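Response regulator ChrA (Corynebacterium diphtheriae, PDB 4YN8) serves as the response regulator of a haem-sensing two-component system, and probably binds DNA to regulate transcription. Local coordinates at residues I55-T66 with A87-A97; R140-L151 with H177-L185. The protein carries 1 engineered substitution. All coordinates share one frame; numbering follows the deposited sequence.

Interaction 1. Residues I55-T66 with A87-A97. With SO4 (sulfate ion), chain B.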
loop_
_atom_site.group_PDB
_atom_site.type_symbol
_atom_site.label_atom_id
_atom_site.label_comp_id
_atom_site.label_asym_id
_atom_site.label_seq_id
_atom_site.Cartn_x
_atom_site.Cartn_y
_atom_site.Cartn_z
ATOM N N ILE A 55 -1.175 4.350 9.050
ATOM C CA ILE A 55 -1.898 3.376 8.260
ATOM C C ILE A 55 -2.189 2.085 9.057
ATOM O O ILE A 55 -3.355 1.707 9.234
ATOM C CB ILE A 55 -1.139 2.998 6.959
ATOM C CG1 ILE A 55 -0.771 4.231 6.162
ATOM C CG2 ILE A 55 -1.911 1.950 6.195
ATOM C CD1 ILE A 55 0.128 3.921 4.978
ATOM N N GLN A 56 -1.145 1.441 9.572
ATOM C CA GLN A 56 -1.209 0.106 10.194
ATOM C C GLN A 56 -1.771 0.113 11.587
ATOM O O GLN A 56 -1.051 0.393 12.489
ATOM C CB GLN A 56 0.228 -0.423 10.341
ATOM C CG GLN A 56 0.981 -0.481 9.052
ATOM C CD GLN A 56 2.279 -1.243 9.200
ATOM O OE1 GLN A 56 3.383 -0.656 9.298
ATOM N NE2 GLN A 56 2.146 -2.556 9.264
ATOM N N MET A 57 -3.060 -0.193 11.770
ATOM C CA MET A 57 -3.636 -0.249 13.123
ATOM C C MET A 57 -4.678 -1.360 13.140
ATOM O O MET A 57 -5.429 -1.517 12.178
ATOM C CB MET A 57 -4.380 1.051 13.472
ATOM C CG MET A 57 -3.501 2.254 13.340
ATOM S SD MET A 57 -4.208 3.867 13.710
ATOM C CE MET A 57 -5.378 3.999 12.393
ATOM N N PRO A 58 -4.782 -2.071 14.267
ATOM C CA PRO A 58 -5.761 -3.143 14.362
ATOM C C PRO A 58 -7.164 -2.555 14.480
ATOM O O PRO A 58 -7.359 -1.414 14.922
ATOM C CB PRO A 58 -5.331 -3.839 15.673
ATOM C CG PRO A 58 -5.042 -2.688 16.575
ATOM C CD PRO A 58 -4.312 -1.685 15.626
ATOM N N GLY A 59 -8.167 -3.307 14.086
ATOM C CA GLY A 59 -9.525 -2.845 14.180
ATOM C C GLY A 59 -9.842 -2.001 12.980
ATOM O O GLY A 59 -10.200 -2.529 11.945
ATOM N N THR A 60 -9.775 -0.690 13.104
ATOM C CA THR A 60 -10.011 0.186 11.965
ATOM C C THR A 60 -8.705 0.848 11.637
ATOM O O THR A 60 -8.157 1.591 12.460
ATOM C CB THR A 60 -11.063 1.281 12.298
ATOM O OG1 THR A 60 -12.289 0.631 12.694
ATOM C CG2 THR A 60 -11.332 2.204 11.151
ATOM N N ASP A 61 -8.171 0.530 10.465
ATOM C CA ASP A 61 -6.897 1.077 10.052
ATOM C C ASP A 61 -7.089 2.466 9.406
ATOM O O ASP A 61 -8.191 2.969 9.285
ATOM C CB ASP A 61 -6.108 0.089 9.160
ATOM C CG ASP A 61 -6.710 -0.121 7.785
ATOM O OD1 ASP A 61 -7.497 0.694 7.278
ATOM O OD2 ASP A 61 -6.316 -1.141 7.120
ATOM N N GLY A 62 -5.982 3.113 9.073
ATOM C CA GLY A 62 -6.017 4.493 8.591
ATOM C C GLY A 62 -6.647 4.573 7.198
ATOM O O GLY A 62 -7.195 5.632 6.821
ATOM N N ILE A 63 -6.553 3.504 6.402
ATOM C CA ILE A 63 -7.208 3.478 5.076
ATOM C C ILE A 63 -8.753 3.498 5.230
ATOM O O ILE A 63 -9.464 4.335 4.645
ATOM C CB ILE A 63 -6.761 2.236 4.315
ATOM C CG1 ILE A 63 -5.259 2.288 4.095
ATOM C CG2 ILE A 63 -7.492 2.090 2.977
ATOM C CD1 ILE A 63 -4.668 0.920 3.829
ATOM N N THR A 64 -9.270 2.616 6.109
ATOM C CA THR A 64 -10.688 2.540 6.352
ATOM C C THR A 64 -11.163 3.840 6.997
ATOM O O THR A 64 -12.248 4.366 6.649
ATOM C CB THR A 64 -11.009 1.352 7.271
ATOM O OG1 THR A 64 -10.526 0.188 6.608
ATOM C CG2 THR A 64 -12.498 1.262 7.546
ATOM N N LEU A 65 -10.387 4.364 7.936
ATOM C CA LEU A 65 -10.735 5.630 8.575
ATOM C C LEU A 65 -10.843 6.804 7.584
ATOM O O LEU A 65 -11.766 7.649 7.643
ATOM C CB LEU A 65 -9.702 5.993 9.667
ATOM C CG LEU A 65 -9.871 7.368 10.278
ATOM C CD1 LEU A 65 -11.206 7.363 11.031
ATOM C CD2 LEU A 65 -8.658 7.691 11.168
ATOM N N THR A 66 -9.861 6.877 6.675
ATOM C CA THR A 66 -9.880 7.900 5.617
ATOM C C THR A 66 -11.172 7.847 4.805
ATOM O O THR A 66 -11.794 8.885 4.580
ATOM C CB THR A 66 -8.607 7.834 4.742
ATOM O OG1 THR A 66 -7.492 8.062 5.640
ATOM C CG2 THR A 66 -8.620 8.882 3.645
ATOM N N ALA A 87 2.949 -1.602 5.476
ATOM C CA ALA A 87 1.530 -1.375 5.226
ATOM C C ALA A 87 1.197 -1.290 3.733
ATOM O O ALA A 87 2.086 -1.150 2.898
ATOM C CB ALA A 87 1.095 -0.101 5.875
ATOM N N ASP A 88 -0.101 -1.263 3.434
ATOM C CA ASP A 88 -0.569 -1.191 2.065
ATOM C C ASP A 88 -0.588 0.254 1.613
ATOM O O ASP A 88 -1.637 0.953 1.650
ATOM C CB ASP A 88 -1.961 -1.787 1.919
ATOM C CG ASP A 88 -2.316 -2.090 0.481
ATOM O OD1 ASP A 88 -1.706 -1.556 -0.469
ATOM O OD2 ASP A 88 -3.255 -2.876 0.328
ATOM N N ILE A 89 0.599 0.715 1.225
ATOM C CA ILE A 89 0.762 2.128 0.877
ATOM C C ILE A 89 -0.077 2.469 -0.377
ATOM O O ILE A 89 -0.632 3.573 -0.440
ATOM C CB ILE A 89 2.258 2.494 0.729
ATOM C CG1 ILE A 89 2.430 4.008 0.450
ATOM C CG2 ILE A 89 2.862 1.690 -0.387
ATOM C CD1 ILE A 89 3.888 4.448 0.533
ATOM N N LEU A 90 -0.197 1.565 -1.336
ATOM C CA LEU A 90 -1.027 1.847 -2.499
ATOM C C LEU A 90 -2.497 2.039 -2.083
ATOM O O LEU A 90 -3.136 3.003 -2.516
ATOM C CB LEU A 90 -0.897 0.781 -3.538
ATOM C CG LEU A 90 -1.809 0.933 -4.775
ATOM C CD1 LEU A 90 -1.525 2.234 -5.490
ATOM C CD2 LEU A 90 -1.643 -0.292 -5.708
ATOM N N ALA A 91 -3.022 1.143 -1.245
ATOM C CA ALA A 91 -4.431 1.333 -0.801
ATOM C C ALA A 91 -4.586 2.645 -0.048
ATOM O O ALA A 91 -5.643 3.293 -0.168
ATOM C CB ALA A 91 -4.908 0.161 0.039
ATOM N N ALA A 92 -3.572 3.039 0.740
ATOM C CA ALA A 92 -3.610 4.306 1.485
ATOM C C ALA A 92 -3.661 5.498 0.550
ATOM O O ALA A 92 -4.450 6.440 0.746
ATOM C CB ALA A 92 -2.440 4.445 2.465
ATOM N N VAL A 93 -2.833 5.455 -0.502
ATOM C CA VAL A 93 -2.843 6.538 -1.484
ATOM C C VAL A 93 -4.184 6.538 -2.256
ATOM O O VAL A 93 -4.789 7.605 -2.522
ATOM C CB VAL A 93 -1.599 6.462 -2.387
ATOM C CG1 VAL A 93 -1.680 7.460 -3.558
ATOM C CG2 VAL A 93 -0.342 6.749 -1.549
ATOM N N GLU A 94 -4.665 5.363 -2.596
ATOM C CA GLU A 94 -5.961 5.246 -3.304
ATOM C C GLU A 94 -7.133 5.746 -2.496
ATOM O O GLU A 94 -8.153 6.144 -3.064
ATOM C CB GLU A 94 -6.215 3.821 -3.726
ATOM C CG GLU A 94 -5.278 3.418 -4.870
ATOM C CD GLU A 94 -5.413 1.955 -5.278
ATOM O OE1 GLU A 94 -5.696 1.095 -4.400
ATOM O OE2 GLU A 94 -5.218 1.674 -6.492
ATOM N N ALA A 95 -6.988 5.780 -1.199
ATOM C CA ALA A 95 -8.065 6.285 -0.339
ATOM C C ALA A 95 -8.297 7.766 -0.483
ATOM O O ALA A 95 -9.365 8.278 -0.071
ATOM C CB ALA A 95 -7.828 5.904 1.097
ATOM N N GLY A 96 -7.333 8.506 -1.025
ATOM C CA GLY A 96 -7.549 9.925 -1.278
ATOM C C GLY A 96 -7.648 10.841 -0.088
ATOM O O GLY A 96 -8.506 11.778 -0.038
ATOM N N ALA A 97 -6.776 10.628 0.895
ATOM C CA ALA A 97 -6.633 11.586 1.978
ATOM C C ALA A 97 -6.191 12.935 1.417
ATOM O O ALA A 97 -5.515 12.991 0.406
ATOM C CB ALA A 97 -5.607 11.101 2.958
HETATM S S SO4 B . 2.578 3.094 8.956
HETATM O O1 SO4 B . 3.849 3.696 9.398
HETATM O O2 SO4 B . 2.867 1.895 8.168
HETATM O O3 SO4 B . 1.624 2.672 10.013
HETATM O O4 SO4 B . 1.809 4.086 8.077
#
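Beside the anion pocket of the receiver domain, I55 and A87 meet, with I55 CG2 3.7 Å from A87 CB. The other branch of I55, its CG1 set beside the backbone N (chi1 -53°), turns to A92 and brings CD1 to 3.6 Å from A92 CB. A sulfate ion sits over this corner. I55 N donates to its O4 at 3.1 Å and Q56 N to its O3 with a nearly straight bond (164°), while the methyl of A87 lies next to its O2. T81, T85 and K103 add further hydrogen bonds to the ion. D54, just before I55, is a magnesium ligand and stands where receiver domains carry the phosphoryl-accepting aspartate; the sulfate, probably from the crystallisation liquor, may occupy the place of a phosphoryl group. The fold is the CheY-like alternation of strands and helices around a parallel sheet, and beyond the pocket, along the chain, the contact becomes packing of helix 62-72 on helix 89-94. I63 is the wedge: CG1 rests 3.7 Å from A92 CA, and CD1 reaches A91 CB at 3.9 Å as well as the carbonyl of D88. One turn further on, T66 splits its branches. OG1 donates to G62 O at 2.7 Å, a carbonyl that also accepts from T66 N, and CG2, anti to the backbone N, turns to the far end of the other helix, 3.7 Å from A97 N and close to A95 CB. Both helices are capped by aspartates. D61 OD1 accepts from T64 N nearly along its C-O axis, whereas A91 N approaches D88 OD1 from above the carboxylate plane, at 3.1 Å.

Interaction 2. Residues R140-L151 with H177-L185. With SO4 (sulfate ion), chain D.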
loop_
_atom_site.group_PDB
_atom_site.type_symbol
_atom_site.label_atom_id
_atom_site.label_comp_id
_atom_site.label_asym_id
_atom_site.label_seq_id
_atom_site.Cartn_x
_atom_site.Cartn_y
_atom_site.Cartn_z
ATOM N N ARG A 140 10.179 -8.101 -12.626
ATOM C CA ARG A 140 9.901 -9.517 -12.392
ATOM C C ARG A 140 10.955 -10.295 -13.131
ATOM O O ARG A 140 11.621 -9.780 -14.038
ATOM C CB ARG A 140 8.474 -9.888 -12.802
ATOM C CG ARG A 140 7.397 -9.601 -11.745
ATOM C CD ARG A 140 6.099 -10.438 -11.942
ATOM N NE ARG A 140 6.110 -11.758 -11.269
ATOM C CZ ARG A 140 5.109 -12.652 -11.301
ATOM N NH1 ARG A 140 3.998 -12.401 -11.996
ATOM N NH2 ARG A 140 5.216 -13.818 -10.645
ATOM N N GLN A 141 11.235 -11.499 -12.634
ATOM C CA GLN A 141 12.301 -12.302 -13.214
ATOM C C GLN A 141 11.838 -12.987 -14.516
ATOM O O GLN A 141 10.676 -13.222 -14.716
ATOM C CB GLN A 141 12.730 -13.404 -12.215
ATOM C CG GLN A 141 11.630 -14.403 -11.954
ATOM C CD GLN A 141 12.019 -15.517 -10.972
ATOM O OE1 GLN A 141 13.174 -15.613 -10.524
ATOM N NE2 GLN A 141 11.034 -16.364 -10.629
ATOM N N ALA A 142 12.782 -13.354 -15.339
ATOM C CA ALA A 142 12.477 -14.045 -16.581
ATOM C C ALA A 142 11.929 -15.406 -16.252
ATOM O O ALA A 142 12.153 -15.929 -15.153
ATOM C CB ALA A 142 13.723 -14.188 -17.376
ATOM N N LEU A 143 11.221 -16.005 -17.188
ATOM C CA LEU A 143 10.884 -17.414 -17.049
ATOM C C LEU A 143 12.189 -18.206 -16.944
ATOM O O LEU A 143 13.197 -17.909 -17.604
ATOM C CB LEU A 143 10.079 -17.857 -18.268
ATOM C CG LEU A 143 8.605 -17.465 -18.287
ATOM C CD1 LEU A 143 7.908 -18.231 -19.364
ATOM C CD2 LEU A 143 7.943 -17.836 -17.005
ATOM N N SER A 144 12.195 -19.254 -16.130
ATOM C CA SER A 144 13.387 -20.051 -15.989
ATOM C C SER A 144 13.477 -21.108 -17.121
ATOM O O SER A 144 12.505 -21.403 -17.809
ATOM C CB SER A 144 13.266 -20.834 -14.678
ATOM O OG SER A 144 12.210 -21.795 -14.754
ATOM N N ALA A 145 14.614 -21.777 -17.184
ATOM C CA ALA A 145 14.830 -22.792 -18.187
ATOM C C ALA A 145 13.781 -23.892 -18.018
ATOM O O ALA A 145 13.273 -24.409 -19.005
ATOM C CB ALA A 145 16.229 -23.372 -18.069
ATOM N N ARG A 146 13.468 -24.245 -16.774
ATOM C CA ARG A 146 12.485 -25.290 -16.486
ATOM C C ARG A 146 11.110 -24.888 -16.964
ATOM O O ARG A 146 10.374 -25.675 -17.546
ATOM C CB ARG A 146 12.414 -25.594 -14.999
ATOM C CG ARG A 146 11.327 -26.583 -14.614
ATOM C CD ARG A 146 11.636 -27.963 -15.224
ATOM N NE ARG A 146 12.601 -28.655 -14.348
ATOM C CZ ARG A 146 13.091 -29.881 -14.555
ATOM N NH1 ARG A 146 12.854 -30.534 -15.694
ATOM N NH2 ARG A 146 13.871 -30.451 -13.620
ATOM N N GLU A 147 10.756 -23.627 -16.737
ATOM C CA GLU A 147 9.471 -23.150 -17.162
ATOM C C GLU A 147 9.350 -23.126 -18.708
ATOM O O GLU A 147 8.291 -23.494 -19.249
ATOM C CB GLU A 147 9.197 -21.766 -16.560
ATOM C CG GLU A 147 8.815 -21.795 -15.054
ATOM C CD GLU A 147 8.888 -20.418 -14.356
ATOM O OE1 GLU A 147 9.637 -19.488 -14.796
ATOM O OE2 GLU A 147 8.245 -20.291 -13.281
ATOM N N ILE A 148 10.418 -22.738 -19.394
ATOM C CA ILE A 148 10.445 -22.750 -20.865
ATOM C C ILE A 148 10.298 -24.172 -21.388
ATOM O O ILE A 148 9.524 -24.439 -22.309
ATOM C CB ILE A 148 11.754 -22.141 -21.403
ATOM C CG1 ILE A 148 11.875 -20.645 -21.056
ATOM C CG2 ILE A 148 11.906 -22.428 -22.898
ATOM C CD1 ILE A 148 10.695 -19.812 -21.514
ATOM N N GLU A 149 10.987 -25.110 -20.730
ATOM C CA GLU A 149 10.893 -26.514 -21.084
ATOM C C GLU A 149 9.518 -27.021 -20.921
ATOM O O GLU A 149 8.995 -27.742 -21.791
ATOM C CB GLU A 149 11.819 -27.340 -20.165
ATOM C CG GLU A 149 11.928 -28.797 -20.524
ATOM C CD GLU A 149 12.882 -29.543 -19.569
ATOM O OE1 GLU A 149 12.971 -29.167 -18.363
ATOM O OE2 GLU A 149 13.508 -30.518 -20.011
ATOM N N ILE A 150 8.851 -26.659 -19.825
ATOM C CA ILE A 150 7.480 -27.081 -19.668
ATOM C C ILE A 150 6.590 -26.520 -20.772
ATOM O O ILE A 150 5.727 -27.248 -21.297
ATOM C CB ILE A 150 6.954 -26.688 -18.265
ATOM C CG1 ILE A 150 7.560 -27.653 -17.217
ATOM C CG2 ILE A 150 5.461 -26.750 -18.175
ATOM C CD1 ILE A 150 7.334 -27.194 -15.811
ATOM N N LEU A 151 6.734 -25.230 -21.052
ATOM C CA LEU A 151 5.906 -24.629 -22.158
ATOM C C LEU A 151 6.128 -25.319 -23.501
ATOM O O LEU A 151 5.141 -25.595 -24.241
ATOM C CB LEU A 151 6.165 -23.141 -22.253
ATOM C CG LEU A 151 5.529 -22.334 -21.144
ATOM C CD1 LEU A 151 6.261 -20.990 -21.082
ATOM C CD2 LEU A 151 4.034 -22.142 -21.369
ATOM N N HIS A 177 4.664 -25.399 -11.099
ATOM C CA HIS A 177 5.302 -24.633 -12.151
ATOM C C HIS A 177 4.249 -23.992 -13.031
ATOM O O HIS A 177 4.438 -22.850 -13.427
ATOM C CB HIS A 177 6.203 -25.492 -13.021
ATOM C CG HIS A 177 7.496 -25.896 -12.379
ATOM N ND1 HIS A 177 8.398 -24.993 -11.850
ATOM C CD2 HIS A 177 8.055 -27.119 -12.219
ATOM C CE1 HIS A 177 9.457 -25.640 -11.389
ATOM N NE2 HIS A 177 9.264 -26.935 -11.585
ATOM N N LEU A 178 3.230 -24.740 -13.413
ATOM C CA LEU A 178 2.161 -24.180 -14.267
ATOM C C LEU A 178 1.498 -23.004 -13.589
ATOM O O LEU A 178 1.205 -21.976 -14.248
ATOM C CB LEU A 178 1.124 -25.206 -14.698
ATOM C CG LEU A 178 1.627 -26.288 -15.641
ATOM C CD1 LEU A 178 0.548 -27.333 -15.824
ATOM C CD2 LEU A 178 2.112 -25.676 -16.952
ATOM N N VAL A 179 1.246 -23.104 -12.283
ATOM C CA VAL A 179 0.676 -21.922 -11.577
ATOM C C VAL A 179 1.538 -20.679 -11.759
ATOM O O VAL A 179 1.009 -19.581 -12.100
ATOM C CB VAL A 179 0.390 -22.201 -10.055
ATOM C CG1 VAL A 179 0.062 -20.905 -9.329
ATOM C CG2 VAL A 179 -0.731 -23.208 -9.929
ATOM N N HIS A 180 2.848 -20.837 -11.627
ATOM C CA HIS A 180 3.725 -19.706 -11.702
ATOM C C HIS A 180 3.789 -19.203 -13.134
ATOM O O HIS A 180 3.782 -18.000 -13.362
ATOM C CB HIS A 180 5.114 -20.036 -11.230
ATOM C CG HIS A 180 5.966 -18.826 -11.029
ATOM N ND1 HIS A 180 7.156 -18.633 -11.698
ATOM C CD2 HIS A 180 5.791 -17.729 -10.247
ATOM C CE1 HIS A 180 7.691 -17.487 -11.318
ATOM N NE2 HIS A 180 6.877 -16.913 -10.448
ATOM N N ILE A 181 3.819 -20.136 -14.090
ATOM C CA ILE A 181 3.911 -19.733 -15.508
ATOM C C ILE A 181 2.666 -18.950 -15.907
ATOM O O ILE A 181 2.771 -17.877 -16.584
ATOM C CB ILE A 181 4.083 -21.004 -16.406
ATOM C CG1 ILE A 181 5.467 -21.601 -16.270
ATOM C CG2 ILE A 181 3.773 -20.695 -17.860
ATOM C CD1 ILE A 181 5.547 -23.075 -16.649
ATOM N N TYR A 182 1.497 -19.437 -15.520
ATOM C CA TYR A 182 0.229 -18.800 -15.895
ATOM C C TYR A 182 0.155 -17.411 -15.320
ATOM O O TYR A 182 -0.324 -16.464 -15.958
ATOM C CB TYR A 182 -0.961 -19.624 -15.375
ATOM C CG TYR A 182 -1.197 -20.965 -16.028
ATOM C CD1 TYR A 182 -0.423 -21.425 -17.086
ATOM C CD2 TYR A 182 -2.210 -21.788 -15.578
ATOM C CE1 TYR A 182 -0.648 -22.677 -17.644
ATOM C CE2 TYR A 182 -2.445 -23.008 -16.148
ATOM C CZ TYR A 182 -1.645 -23.464 -17.155
ATOM O OH TYR A 182 -1.879 -24.707 -17.690
ATOM N N SER A 183 0.652 -17.264 -14.104
ATOM C CA SER A 183 0.698 -15.941 -13.475
ATOM C C SER A 183 1.609 -14.976 -14.281
ATOM O O SER A 183 1.188 -13.869 -14.611
ATOM C CB SER A 183 1.079 -16.077 -11.999
ATOM O OG SER A 183 1.632 -14.876 -11.503
ATOM N N LYS A 184 2.801 -15.414 -14.665
ATOM C CA LYS A 184 3.741 -14.613 -15.448
ATOM C C LYS A 184 3.194 -14.230 -16.825
ATOM O O LYS A 184 3.498 -13.139 -17.342
ATOM C CB LYS A 184 5.063 -15.364 -15.653
ATOM C CG LYS A 184 5.755 -15.814 -14.376
ATOM C CD LYS A 184 6.427 -14.659 -13.709
ATOM C CE LYS A 184 7.777 -14.413 -14.346
ATOM N NZ LYS A 184 8.226 -13.048 -13.999
ATOM N N LEU A 185 2.453 -15.147 -17.422
ATOM C CA LEU A 185 1.860 -14.960 -18.766
ATOM C C LEU A 185 0.533 -14.209 -18.771
ATOM O O LEU A 185 0.044 -13.839 -19.833
ATOM C CB LEU A 185 1.702 -16.318 -19.460
ATOM C CG LEU A 185 3.035 -17.023 -19.736
ATOM C CD1 LEU A 185 2.752 -18.326 -20.472
ATOM C CD2 LEU A 185 3.986 -16.174 -20.544
HETATM S S SO4 D . -4.982 -26.286 -17.123
HETATM O O1 SO4 D . -3.518 -26.526 -16.971
HETATM O O2 SO4 D . -5.746 -27.514 -16.944
HETATM O O3 SO4 D . -5.173 -25.305 -16.058
HETATM O O4 SO4 D . -5.431 -25.774 -18.421
HETATM O O HOH W 1 8.221 -22.391 -11.515
#
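I181 and E147 pass each other in opposite directions in the core of a LuxR-type helix-turn-helix domain, I181 CG1 lying 3.6 Å from E147 CG. Segment 145-151 crosses segment 177-185, part of the second helix of the helix-turn-helix, at about 90°. The other branch of I181, CG2, meets L151 CD2 at 3.8 Å. I150 forks over the neighbouring turn: CD1 presses on H177 CB at 3.5 Å and CG2 on L178 CD2. The H177 ring has R146 CG over one face, a CH-pi contact 3.9 Å from the centroid and displaced toward the rim. The carboxylate end of E147 carries polar contacts toward the partly exposed side. H180 CG, anti to the backbone N (chi1 -168°), brings the ring edge there, ND1 donating in the ring plane to the syn side of E147 OE2; at 2.5 Å, in one of two conformers, the detail is doubtful. Equally short, and likewise from one conformer, is K184 NZ to Q141 O. A water donates to E147 OE2 and lies 2.6 Å from H177 ND1. A capping box positions the carboxylate: E147 N donates to S144 OG at 3.1 Å, and S144 N reaches the anti side of E147 OE1 at 2.9 Å.

Interactions 1 and 2 belong to the two ends of the regulator, the receiver domain and the LuxR-type domain, with centres about 34 Å apart; they lie on different helices, and their nearest atoms are about 14 Å apart. Both include N-capped helices, two in interaction 1, by D61 and D88, and one in interaction 2, by S144, and both are partly buried. Their chemistry differs. In 55-66 with 87-97, alanines pack against isoleucines and a threonine; the anion is bound at one end, and other polar bonds stay within each segment. In 140-151 with 177-185, longer side chains span helices crossing at right angles, with a buried glutamate that meets histidines and a water, and a lysine nearer the surface.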